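PDB 4A10: octenoyl-CoA reductase/carboxylase from Streptomyces sp., which probably catalyses the reduction and carboxylation of 2-octenoyl-CoA with NADPH as hydride donor, binds NADP(+) and assembles as a homotetramer. Local coordinates for residues B[74-79]-B[403-408]; B[136-141]-B[198-203]; B[204-209]-B[231-236]; B[237-242]-B[262-267]; B[332-337]-B[355-360]. All coordinates share one frame; numbering follows the deposited sequence.

Contact 1: B[74-79]-B[403-408]; sequences INYNTV and SRQVGK
Lys408 reaches across to Ile74 and Asn75 with a long, bent side chain. Its CB leaves the backbone at the start of strand 408-412. CG lies anti to the carbonyl carbon (chi1 -70°) and comes near the ring of Tyr236. CD passes the glycine backbone at CA of Gly232. Bends at chi2 and chi3 turn the chain toward residues 74-79. There CE comes within 3.7 Å of Ile74 O. NZ, at the tip, gives a hydrogen bond to Ile74 O at 2.8 Å. It comes from above the carbonyl plane, 42° out of it. NZ is also 2.7 Å from Asn75 OD1, and the two side chains are set at a slant. A further hydrogen bond links NZ to Ser73 OG. Three oxygens thus lie close to the buried ammonium and probably stabilise its charge.

A second, looser meeting lies nearer the surface. Tyr76 OH is 3.7 Å from Ser403 OG and 3.8 Å from Gln405 NE2. The Tyr76 ring and the Gln405 amide are inclined by 57°. Ser403 is the C-prime residue of a Schellman motif that ends helix 393-401, and the chain then turns back toward the sheet. Ser403 and Gln405 both bind NADP(+), and Trp80, another cofactor residue, is close to Tyr76. The 403-405 half of the contact forms part of the NADP(+) site, and the Lys408 half lies next to Gly232 of the same site.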
# COMPACT_ATOMS: atom_id res chain seq x y z
N ILE B 74 27.17 12.44 -18.47
CA ILE B 74 26.18 13.08 -19.34
C ILE B 74 24.83 12.44 -19.10
O ILE B 74 24.73 11.21 -19.01
CB ILE B 74 26.53 12.97 -20.84
CG1 ILE B 74 27.91 13.58 -21.13
CG2 ILE B 74 25.43 13.61 -21.72
CD1 ILE B 74 28.13 15.01 -20.59
N ASN B 75 23.81 13.29 -18.97
CA ASN B 75 22.44 12.83 -18.87
C ASN B 75 21.61 13.47 -19.95
O ASN B 75 22.02 14.46 -20.56
CB ASN B 75 21.86 13.16 -17.49
CG ASN B 75 22.46 12.30 -16.40
OD1 ASN B 75 22.11 11.13 -16.26
ND2 ASN B 75 23.36 12.88 -15.61
N TYR B 76 20.43 12.93 -20.18
CA TYR B 76 19.57 13.52 -21.19
C TYR B 76 19.12 14.93 -20.84
O TYR B 76 19.00 15.75 -21.72
CB TYR B 76 18.41 12.61 -21.56
CG TYR B 76 18.80 11.69 -22.70
CD1 TYR B 76 18.94 12.19 -23.99
CD2 TYR B 76 19.05 10.33 -22.48
CE1 TYR B 76 19.31 11.37 -25.05
CE2 TYR B 76 19.41 9.48 -23.55
CZ TYR B 76 19.54 10.01 -24.83
OH TYR B 76 19.90 9.21 -25.90
N ASN B 77 18.94 15.25 -19.55
CA ASN B 77 18.60 16.63 -19.22
C ASN B 77 19.70 17.63 -19.61
O ASN B 77 19.39 18.77 -19.94
CB ASN B 77 18.07 16.83 -17.79
CG ASN B 77 19.00 16.29 -16.72
OD1 ASN B 77 20.16 15.95 -16.97
ND2 ASN B 77 18.49 16.23 -15.49
N THR B 78 20.95 17.18 -19.60
CA THR B 78 22.09 17.93 -20.13
C THR B 78 21.96 18.22 -21.65
O THR B 78 22.21 19.34 -22.10
CB THR B 78 23.42 17.16 -19.85
OG1 THR B 78 23.44 16.71 -18.48
CG2 THR B 78 24.65 18.02 -20.12
N VAL B 79 21.53 17.22 -22.42
CA VAL B 79 21.34 17.39 -23.86
C VAL B 79 20.21 18.38 -24.18
O VAL B 79 20.36 19.23 -25.06
CB VAL B 79 21.10 16.03 -24.55
CG1 VAL B 79 20.69 16.21 -26.03
CG2 VAL B 79 22.33 15.16 -24.44
N SER B 403 22.65 9.33 -29.80
CA SER B 403 22.48 7.93 -29.35
C SER B 403 23.59 6.98 -29.85
O SER B 403 23.30 5.87 -30.34
CB SER B 403 21.08 7.42 -29.73
OG SER B 403 20.10 8.44 -29.50
N ARG B 404 24.84 7.41 -29.73
CA ARG B 404 25.99 6.60 -30.14
C ARG B 404 26.58 5.75 -29.02
O ARG B 404 27.55 5.01 -29.24
CB ARG B 404 27.08 7.46 -30.79
CG ARG B 404 26.92 7.59 -32.30
CD ARG B 404 27.96 8.52 -32.90
NE ARG B 404 29.28 7.90 -32.98
CZ ARG B 404 29.65 7.07 -33.95
NH1 ARG B 404 28.79 6.76 -34.92
NH2 ARG B 404 30.86 6.54 -33.94
N GLN B 405 25.98 5.85 -27.83
CA GLN B 405 26.45 5.17 -26.63
C GLN B 405 25.54 4.01 -26.23
O GLN B 405 24.36 3.97 -26.60
CB GLN B 405 26.51 6.16 -25.45
CG GLN B 405 25.19 6.33 -24.64
CD GLN B 405 24.06 7.04 -25.43
OE1 GLN B 405 24.24 7.42 -26.58
NE2 GLN B 405 22.91 7.21 -24.80
N VAL B 406 26.10 3.07 -25.48
CA VAL B 406 25.30 2.19 -24.63
C VAL B 406 25.66 2.59 -23.20
O VAL B 406 26.70 3.20 -22.99
CB VAL B 406 25.54 0.67 -24.93
CG1 VAL B 406 25.18 0.35 -26.36
CG2 VAL B 406 26.96 0.26 -24.64
N GLY B 407 24.79 2.29 -22.24
CA GLY B 407 25.06 2.60 -20.84
C GLY B 407 25.29 4.08 -20.59
O GLY B 407 24.53 4.91 -21.08
N LYS B 408 26.34 4.41 -19.85
CA LYS B 408 26.62 5.78 -19.44
C LYS B 408 27.97 6.29 -19.92
O LYS B 408 28.96 5.56 -19.96
CB LYS B 408 26.58 5.92 -17.91
CG LYS B 408 25.19 5.80 -17.27
CD LYS B 408 24.36 7.02 -17.56
CE LYS B 408 24.94 8.23 -16.81
NZ LYS B 408 24.13 9.46 -16.95

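Contact 2: B[136-141]-B[198-203]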
# COMPACT_ATOMS: atom_id res chain seq x y z
N HIS B 136 34.75 11.84 0.83
CA HIS B 136 34.40 11.37 -0.50
C HIS B 136 32.89 11.19 -0.62
O HIS B 136 32.27 10.48 0.18
CB HIS B 136 35.13 10.06 -0.81
CG HIS B 136 36.61 10.23 -0.96
ND1 HIS B 136 37.43 9.25 -1.47
CD2 HIS B 136 37.42 11.29 -0.68
CE1 HIS B 136 38.68 9.69 -1.50
NE2 HIS B 136 38.70 10.92 -1.02
N VAL B 137 32.32 11.86 -1.62
CA VAL B 137 30.87 11.92 -1.79
C VAL B 137 30.41 11.58 -3.20
O VAL B 137 31.18 11.63 -4.17
CB VAL B 137 30.28 13.31 -1.41
CG1 VAL B 137 30.48 13.61 0.06
CG2 VAL B 137 30.90 14.43 -2.26
N ILE B 138 29.13 11.26 -3.28
CA ILE B 138 28.38 11.19 -4.50
C ILE B 138 27.28 12.23 -4.34
O ILE B 138 26.83 12.54 -3.20
CB ILE B 138 27.88 9.73 -4.70
CG1 ILE B 138 28.52 9.11 -5.92
CG2 ILE B 138 26.35 9.54 -4.56
CD1 ILE B 138 29.90 8.66 -5.60
N VAL B 139 26.88 12.84 -5.46
CA VAL B 139 25.84 13.83 -5.43
C VAL B 139 24.76 13.34 -6.34
O VAL B 139 25.02 13.01 -7.49
CB VAL B 139 26.29 15.22 -5.94
CG1 VAL B 139 25.11 16.18 -5.89
CG2 VAL B 139 27.46 15.76 -5.12
N HIS B 140 23.54 13.29 -5.80
CA HIS B 140 22.37 12.97 -6.59
C HIS B 140 21.50 14.24 -6.89
O HIS B 140 21.64 15.27 -6.22
CB HIS B 140 21.57 11.83 -5.94
CG HIS B 140 20.85 12.23 -4.69
ND1 HIS B 140 19.70 13.00 -4.72
CD2 HIS B 140 21.09 11.96 -3.39
CE1 HIS B 140 19.28 13.19 -3.48
NE2 HIS B 140 20.10 12.56 -2.66
N PRO B 141 20.63 14.17 -7.91
CA PRO B 141 19.98 15.42 -8.39
C PRO B 141 18.83 16.06 -7.60
O PRO B 141 18.46 17.18 -7.93
CB PRO B 141 19.48 15.05 -9.79
CG PRO B 141 19.59 13.58 -9.89
CD PRO B 141 20.61 13.11 -8.93
N VAL B 198 28.69 7.91 -12.67
CA VAL B 198 27.67 7.62 -13.70
C VAL B 198 26.31 7.11 -13.18
O VAL B 198 25.33 7.05 -13.95
CB VAL B 198 28.20 6.66 -14.78
CG1 VAL B 198 29.44 7.25 -15.48
CG2 VAL B 198 28.49 5.26 -14.21
N SER B 199 26.23 6.77 -11.91
CA SER B 199 25.03 6.09 -11.36
C SER B 199 23.85 6.90 -10.79
O SER B 199 22.70 6.60 -11.10
CB SER B 199 25.47 5.03 -10.36
OG SER B 199 26.15 4.00 -11.08
N PRO B 200 24.12 7.90 -9.94
CA PRO B 200 23.03 8.50 -9.15
C PRO B 200 21.73 8.89 -9.90
O PRO B 200 20.63 8.48 -9.49
CB PRO B 200 23.72 9.71 -8.51
CG PRO B 200 25.08 9.18 -8.26
CD PRO B 200 25.42 8.48 -9.54
N LEU B 201 21.82 9.68 -10.97
CA LEU B 201 20.59 10.04 -11.67
C LEU B 201 19.87 8.78 -12.22
O LEU B 201 18.73 8.48 -11.82
CB LEU B 201 20.84 11.08 -12.78
CG LEU B 201 19.60 11.60 -13.55
CD1 LEU B 201 19.74 13.07 -13.97
CD2 LEU B 201 19.29 10.75 -14.78
N CYS B 202 20.55 8.05 -13.10
CA CYS B 202 19.92 6.92 -13.80
C CYS B 202 19.55 5.75 -12.88
O CYS B 202 18.43 5.27 -12.94
CB CYS B 202 20.79 6.44 -14.96
SG CYS B 202 20.75 7.57 -16.38
N ALA B 203 20.47 5.32 -12.03
CA ALA B 203 20.18 4.23 -11.11
C ALA B 203 19.10 4.60 -10.08
O ALA B 203 18.22 3.79 -9.78
CB ALA B 203 21.47 3.72 -10.43
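The Pro200 ring meets Ile138 and His140 early in helix 200-210. Ile138 and Pro200 cross at about a right angle. Ile138 CG2 touches the far corner of the ring, 3.9 Å from Pro200 CG. The next corner, Pro200 CB, is 3.7 Å from Val139 O and 4.0 Å from His140 CB. The ring therefore lies against the chain where strand 136-139 ends. The His140 imidazole takes no part in this packing. With chi1 at 72° it swings away from Pro200, and its NE2 is hydrogen-bonded to His365 ND1.

The second pair is Pro141 and Leu201, again at about a right angle. Pro141 CG faces Leu201 CB at 4.0 Å and also approaches CD1. Leu201 CG stands anti to the backbone N (chi1 -177°), which brings CG, and with it CD1, alongside Pro141 CG. No hydrogen bond joins the two segments, and the fit rests on van der Waals packing, mostly apolar.

Strand 136-139 pairs with strands 117-124 and 184-186 on its two sides. Asp116 OD1 accepts from Leu201 N, and helix 365-376 packs on Ala203. The contact thus sets the start of helix 200-210 against the sheet of the GroES-like domain.

Contact 3: B[204-209]-B[231-236]; sequences GTAYRM and GGLGSY
Leu233 is the main bump, and it fits a shallow hollow on the side of helix 200-210. Its CD1 methyl is 3.8 Å from both CB and CG2 of Thr205. The floor of the hollow is backbone: CD1 is 3.9 Å from Ala206 N and also touches Cys202 O. Thr205 and Leu233 meet crosswise. The other branch, CD2, lies 4.4 Å from Met209 SD, a looser touch one turn further on. Leu233 thus straddles about one turn of its partner.

The small methyl of Ala206 is the bump in the other direction. Ala206 CB sits between Leu233 O at 4.1 Å and Tyr236 CB at 4.2 Å. The Tyr236 ring turns away, and its OH pairs with Ser199 OG. The axes of the two short segments approach to 8.8 Å and cross at -56°, with the small Ala206 at the closest part of the backbones.

Residues 231-236 belong to the glycine-rich turn and first helix of a Rossmann fold, just after strand 223-226. Gly232, Leu233 and Thr205 all bind NADP(+). Gly231 O accepts from Ser235 N and from Ser235 OG, the latter at 2.8 Å. The two donors come from opposite faces of the carbonyl plane, which ties the turn to the helix. Thr205 OG1 is hydrogen-bonded back to Leu201 O in its own helix, while its CG2, anti to the backbone N, is the branch that meets Leu233. Phe311 of strand 309-311 lies against both Leu233 and Met209.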
# COMPACT_ATOMS: atom_id res chain seq x y z
N GLY B 204 19.14 5.83 -9.57
CA GLY B 204 18.11 6.31 -8.62
C GLY B 204 16.71 6.35 -9.25
O GLY B 204 15.71 5.90 -8.63
N THR B 205 16.64 6.87 -10.47
CA THR B 205 15.39 6.95 -11.23
C THR B 205 14.78 5.55 -11.44
O THR B 205 13.61 5.32 -11.13
CB THR B 205 15.61 7.67 -12.58
OG1 THR B 205 16.07 9.01 -12.32
CG2 THR B 205 14.34 7.71 -13.39
N ALA B 206 15.61 4.63 -11.95
CA ALA B 206 15.23 3.23 -12.16
C ALA B 206 14.82 2.57 -10.85
O ALA B 206 13.88 1.79 -10.82
CB ALA B 206 16.38 2.46 -12.79
N TYR B 207 15.54 2.88 -9.78
CA TYR B 207 15.19 2.34 -8.48
C TYR B 207 13.79 2.79 -8.05
O TYR B 207 12.95 1.98 -7.60
CB TYR B 207 16.25 2.72 -7.43
CG TYR B 207 15.96 2.14 -6.08
CD1 TYR B 207 15.01 2.72 -5.25
CD2 TYR B 207 16.61 0.98 -5.64
CE1 TYR B 207 14.72 2.19 -4.01
CE2 TYR B 207 16.33 0.44 -4.41
CZ TYR B 207 15.38 1.04 -3.59
OH TYR B 207 15.07 0.50 -2.36
N ARG B 208 13.54 4.09 -8.20
CA ARG B 208 12.24 4.61 -7.85
C ARG B 208 11.17 3.95 -8.72
O ARG B 208 10.18 3.48 -8.21
CB ARG B 208 12.16 6.14 -7.93
CG ARG B 208 10.84 6.66 -7.36
CD ARG B 208 10.68 8.18 -7.46
NE ARG B 208 9.32 8.64 -7.11
CZ ARG B 208 8.96 9.14 -5.92
NH1 ARG B 208 9.85 9.25 -4.94
NH2 ARG B 208 7.71 9.56 -5.72
N MET B 209 11.41 3.87 -10.01
CA MET B 209 10.44 3.27 -10.93
C MET B 209 10.11 1.81 -10.61
O MET B 209 8.96 1.43 -10.72
CB MET B 209 10.89 3.42 -12.38
CG MET B 209 10.79 4.86 -12.87
SD MET B 209 11.75 5.10 -14.38
CE MET B 209 10.52 4.70 -15.64
N GLY B 231 20.46 1.55 -22.94
CA GLY B 231 20.79 2.92 -22.54
C GLY B 231 21.02 3.06 -21.04
O GLY B 231 21.04 2.08 -20.30
N GLY B 232 21.18 4.30 -20.59
CA GLY B 232 21.53 4.56 -19.19
C GLY B 232 20.51 4.01 -18.20
O GLY B 232 20.87 3.32 -17.23
N LEU B 233 19.24 4.31 -18.45
CA LEU B 233 18.16 3.88 -17.56
C LEU B 233 17.93 2.38 -17.65
O LEU B 233 17.79 1.72 -16.61
CB LEU B 233 16.88 4.61 -17.91
CG LEU B 233 15.87 4.94 -16.82
CD1 LEU B 233 16.54 5.58 -15.58
CD2 LEU B 233 14.84 5.88 -17.41
N GLY B 234 17.90 1.84 -18.87
CA GLY B 234 17.63 0.41 -19.06
C GLY B 234 18.71 -0.46 -18.46
O GLY B 234 18.46 -1.57 -18.00
N SER B 235 19.94 0.07 -18.44
CA SER B 235 21.10 -0.64 -17.91
C SER B 235 21.02 -0.92 -16.42
O SER B 235 21.46 -1.98 -15.95
CB SER B 235 22.37 0.16 -18.19
OG SER B 235 22.77 0.02 -19.54
N TYR B 236 20.47 0.05 -15.67
CA TYR B 236 20.21 -0.17 -14.27
C TYR B 236 18.89 -0.95 -14.05
O TYR B 236 18.81 -1.76 -13.13
CB TYR B 236 20.28 1.16 -13.50
CG TYR B 236 21.68 1.78 -13.55
CD1 TYR B 236 22.77 1.13 -12.96
CD2 TYR B 236 21.92 3.00 -14.20
CE1 TYR B 236 24.04 1.65 -13.00
CE2 TYR B 236 23.21 3.55 -14.25
CZ TYR B 236 24.26 2.86 -13.64
OH TYR B 236 25.55 3.33 -13.67

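Contact 4: B[237-242]-B[262-267]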
# COMPACT_ATOMS: atom_id res chain seq x y z
N ALA B 237 17.89 -0.72 -14.89
CA ALA B 237 16.60 -1.42 -14.78
C ALA B 237 16.76 -2.94 -14.92
O ALA B 237 16.16 -3.70 -14.17
CB ALA B 237 15.58 -0.90 -15.82
N ILE B 238 17.59 -3.35 -15.88
CA ILE B 238 17.95 -4.76 -16.06
C ILE B 238 18.57 -5.33 -14.79
O ILE B 238 18.22 -6.43 -14.33
CB ILE B 238 18.93 -4.96 -17.26
CG1 ILE B 238 18.23 -4.71 -18.60
CG2 ILE B 238 19.57 -6.37 -17.23
CD1 ILE B 238 19.24 -4.45 -19.75
N GLN B 239 19.49 -4.55 -14.22
CA GLN B 239 20.23 -4.99 -13.04
C GLN B 239 19.35 -5.10 -11.79
O GLN B 239 19.43 -6.10 -11.07
CB GLN B 239 21.40 -4.05 -12.76
CG GLN B 239 22.56 -4.18 -13.70
CD GLN B 239 23.78 -3.51 -13.13
OE1 GLN B 239 24.36 -4.00 -12.17
NE2 GLN B 239 24.15 -2.37 -13.70
N PHE B 240 18.51 -4.09 -11.55
CA PHE B 240 17.56 -4.15 -10.43
C PHE B 240 16.60 -5.32 -10.61
O PHE B 240 16.28 -5.97 -9.63
CB PHE B 240 16.75 -2.86 -10.24
CG PHE B 240 17.56 -1.69 -9.76
CD1 PHE B 240 18.43 -1.80 -8.69
CD2 PHE B 240 17.43 -0.46 -10.39
CE1 PHE B 240 19.16 -0.71 -8.25
CE2 PHE B 240 18.17 0.63 -9.97
CZ PHE B 240 19.04 0.51 -8.91
N VAL B 241 16.17 -5.61 -11.84
CA VAL B 241 15.21 -6.69 -12.06
C VAL B 241 15.82 -8.06 -11.76
O VAL B 241 15.23 -8.84 -11.04
CB VAL B 241 14.58 -6.67 -13.47
CG1 VAL B 241 13.68 -7.89 -13.67
CG2 VAL B 241 13.76 -5.40 -13.69
N LYS B 242 16.99 -8.36 -12.33
CA LYS B 242 17.72 -9.59 -11.99
C LYS B 242 17.95 -9.73 -10.47
O LYS B 242 17.60 -10.76 -9.86
CB LYS B 242 19.05 -9.64 -12.75
CG LYS B 242 18.91 -10.01 -14.22
CD LYS B 242 18.16 -11.35 -14.40
CE LYS B 242 19.00 -12.55 -13.97
NZ LYS B 242 20.25 -12.62 -14.78
N ARG B 262 23.07 -8.24 -22.99
CA ARG B 262 23.57 -9.58 -22.64
C ARG B 262 24.72 -9.50 -21.65
O ARG B 262 24.79 -10.29 -20.72
CB ARG B 262 23.96 -10.38 -23.90
CG ARG B 262 22.80 -10.56 -24.89
CD ARG B 262 22.98 -11.76 -25.85
NE ARG B 262 22.03 -12.81 -25.48
CZ ARG B 262 20.89 -13.05 -26.11
NH1 ARG B 262 20.55 -12.37 -27.20
NH2 ARG B 262 20.09 -14.02 -25.67
N ALA B 263 25.61 -8.52 -21.85
CA ALA B 263 26.67 -8.19 -20.89
C ALA B 263 26.16 -7.87 -19.48
O ALA B 263 26.87 -8.08 -18.49
CB ALA B 263 27.53 -7.05 -21.41
N LEU B 264 24.93 -7.36 -19.38
CA LEU B 264 24.29 -7.10 -18.08
C LEU B 264 23.48 -8.30 -17.60
O LEU B 264 22.90 -8.29 -16.52
CB LEU B 264 23.45 -5.81 -18.12
CG LEU B 264 24.23 -4.52 -18.47
CD1 LEU B 264 23.32 -3.44 -19.02
CD2 LEU B 264 25.03 -3.97 -17.30
N GLY B 265 23.44 -9.36 -18.42
CA GLY B 265 22.85 -10.62 -17.99
C GLY B 265 21.38 -10.73 -18.33
O GLY B 265 20.64 -11.51 -17.72
N CYS B 266 20.96 -9.94 -19.31
CA CYS B 266 19.62 -10.07 -19.83
C CYS B 266 19.73 -11.00 -21.03
O CYS B 266 20.24 -10.61 -22.08
CB CYS B 266 19.09 -8.73 -20.28
SG CYS B 266 17.32 -8.72 -20.60
N ASP B 267 19.26 -12.23 -20.86
CA ASP B 267 19.29 -13.20 -21.96
C ASP B 267 17.99 -13.25 -22.77
O ASP B 267 17.98 -13.76 -23.89
CB ASP B 267 19.65 -14.58 -21.45
CG ASP B 267 18.59 -15.16 -20.57
OD1 ASP B 267 18.52 -14.77 -19.39
OD2 ASP B 267 17.81 -16.01 -21.06
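Ile238 packs tightly on the turn at Leu264 and Cys266. Its CG2 methyl does the touching. It is 3.9 Å from Cys266 CB, 4.0 Å from Leu264 CB and 3.9 Å from Leu264 O, so one methyl fills the turn. Here chi1 (-70°) sets CG1 beside the backbone N and leaves CG2 anti to it, which turns CG2 outward from helix 232-243 to the turn. Beside it Leu264 CD2 meets the Gln239 amide, 4.0 Å from NE2, and the two side chains cross at a slant. The same NE2 gives a hydrogen bond to Val381 O, which helps fix the amide.

The Lys242 side is looser and faces solvent. The lysine chain bends at chi2, chi3 and chi4, and curls over Gly265. NZ gives a hydrogen bond to Gly265 O at 3.2 Å, tilted 23° from the carbonyl plane. Asp267 OD1 lies 5.4 Å from NZ, too far for a salt bridge, though the opposite charges may still attract.

Gly265 has positive phi and closes a Schellman motif at the end of helix 255-263. The chain then runs to strand 269-271. On the inner side Cys266 also packs on Pro248 and Ala250 of strand 247-252. The contact thus joins two successive helices of the Rossmann fold, with helix 232-243 lying against the turn between helix 255-263 and its following strand.

Contact 5: B[332-337]-B[355-360]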
# COMPACT_ATOMS: atom_id res chain seq x y z
N VAL B 332 2.35 0.17 -16.01
CA VAL B 332 3.32 0.81 -16.89
C VAL B 332 3.95 1.97 -16.16
O VAL B 332 3.26 2.86 -15.70
CB VAL B 332 2.68 1.38 -18.16
CG1 VAL B 332 3.77 2.07 -19.04
CG2 VAL B 332 1.94 0.30 -18.93
N VAL B 333 5.27 1.97 -16.04
CA VAL B 333 5.97 3.07 -15.39
C VAL B 333 6.77 3.82 -16.47
O VAL B 333 7.44 3.20 -17.29
CB VAL B 333 6.82 2.60 -14.19
CG1 VAL B 333 7.54 3.77 -13.52
CG2 VAL B 333 5.92 1.98 -13.15
N THR B 334 6.64 5.13 -16.47
CA THR B 334 7.10 5.94 -17.61
C THR B 334 7.70 7.29 -17.22
O THR B 334 7.52 7.74 -16.09
CB THR B 334 5.94 6.18 -18.63
OG1 THR B 334 6.45 6.90 -19.75
CG2 THR B 334 4.80 6.97 -18.00
N CYS B 335 8.39 7.91 -18.18
CA CYS B 335 9.05 9.21 -18.02
C CYS B 335 8.48 10.34 -18.91
O CYS B 335 8.31 11.47 -18.44
CB CYS B 335 10.56 9.09 -18.34
SG CYS B 335 11.62 8.09 -17.21
N GLY B 336 8.17 10.05 -20.17
CA GLY B 336 8.27 11.09 -21.22
C GLY B 336 7.16 11.68 -22.08
O GLY B 336 7.38 11.90 -23.28
N SER B 337 5.99 12.00 -21.50
CA SER B 337 4.93 12.72 -22.25
C SER B 337 4.04 13.63 -21.39
O SER B 337 3.50 14.64 -21.88
CB SER B 337 4.06 11.75 -23.04
N LYS B 355 -5.63 -1.43 -15.70
CA LYS B 355 -4.18 -1.33 -15.65
C LYS B 355 -3.81 -0.03 -14.96
O LYS B 355 -4.67 0.82 -14.74
CB LYS B 355 -3.58 -1.43 -17.06
CG LYS B 355 -3.91 -2.73 -17.77
CD LYS B 355 -3.05 -2.97 -18.99
CE LYS B 355 -3.80 -3.78 -20.03
NZ LYS B 355 -2.99 -4.04 -21.25
N LYS B 356 -2.54 0.10 -14.57
CA LYS B 356 -2.05 1.32 -13.92
C LYS B 356 -0.85 1.90 -14.66
O LYS B 356 -0.02 1.15 -15.19
CB LYS B 356 -1.65 1.06 -12.45
CG LYS B 356 -2.77 0.51 -11.57
CD LYS B 356 -2.19 -0.34 -10.43
CE LYS B 356 -3.26 -1.20 -9.75
NZ LYS B 356 -4.31 -0.41 -9.03
N ILE B 357 -0.78 3.23 -14.69
CA ILE B 357 0.33 3.96 -15.30
C ILE B 357 0.99 4.83 -14.24
O ILE B 357 0.35 5.70 -13.66
CB ILE B 357 -0.14 4.88 -16.46
CG1 ILE B 357 -0.74 4.05 -17.60
CG2 ILE B 357 1.03 5.71 -17.00
CD1 ILE B 357 -1.71 4.81 -18.45
N VAL B 358 2.27 4.62 -13.98
CA VAL B 358 2.93 5.42 -12.99
C VAL B 358 3.97 6.33 -13.66
O VAL B 358 4.94 5.87 -14.26
CB VAL B 358 3.49 4.57 -11.81
CG1 VAL B 358 4.07 5.46 -10.74
CG2 VAL B 358 2.35 3.70 -11.19
N GLY B 359 3.71 7.64 -13.59
CA GLY B 359 4.61 8.63 -14.15
C GLY B 359 5.65 8.93 -13.08
O GLY B 359 5.30 9.28 -11.95
N SER B 360 6.92 8.76 -13.42
CA SER B 360 7.97 8.91 -12.43
C SER B 360 9.23 9.56 -12.98
O SER B 360 9.56 9.41 -14.15
CB SER B 360 8.32 7.54 -11.85
OG SER B 360 9.11 7.70 -10.68
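Val332 O is met by two groups of the neighbouring strand. It accepts a hydrogen bond from Val358 N at 2.7 Å, and Ile357 CA adds a C-H...O contact at 3.2 Å. Val358 O is treated in the same way, with Thr334 N as donor at 2.9 Å and Val333 CA as the C-H group. Val332 N to Lys356 O and Ser360 N to Thr334 O complete the set. The N-H groups point fairly straight at their acceptors, 157° to 168°. The strands run parallel, 19° apart.

On one face Val333 and Val358 lie side by side, pointing the same way. Val333 CG2 is 3.8 Å from Val358 CB, and its CG1 reaches Ser360 CB. On the other face Thr334 CG2 is 4.1 Å from Ile357 CG2. Thr334 OG1 stands anti to the backbone N and is hydrogen-bonded to Glu312 OE2.

Helix 200-210 covers the first face through Met209, which packs on Val333. Strand 356-359 is the outermost strand on its side of the chain's parallel sheet, and it pairs antiparallel with a strand of a neighbouring subunit. This is the edge of a Rossmann sheet that continues across a subunit interface of the tetramer.

Overall arrangement
Contact 1 closes the longest loop, and the other four lie inside it, following one another along the chain from contact 2 to contact 5. Helix 200-210 is shared by contacts 2 and 3, and helix 232-243 by contacts 3 and 4. Contact 3 is central: its centre lies about 11 to 14 Å from those of the other four, and it touches each of them. Contacts 2 and 5 are the farthest apart, their centres about 23 Å from each other. Contact 2 belongs to the GroES-like side, whereas contacts 4 and 5 belong to the Rossmann side. Contacts 1 and 3 both hold NADP(+)-binding residues, which places the cofactor site where the two sides meet.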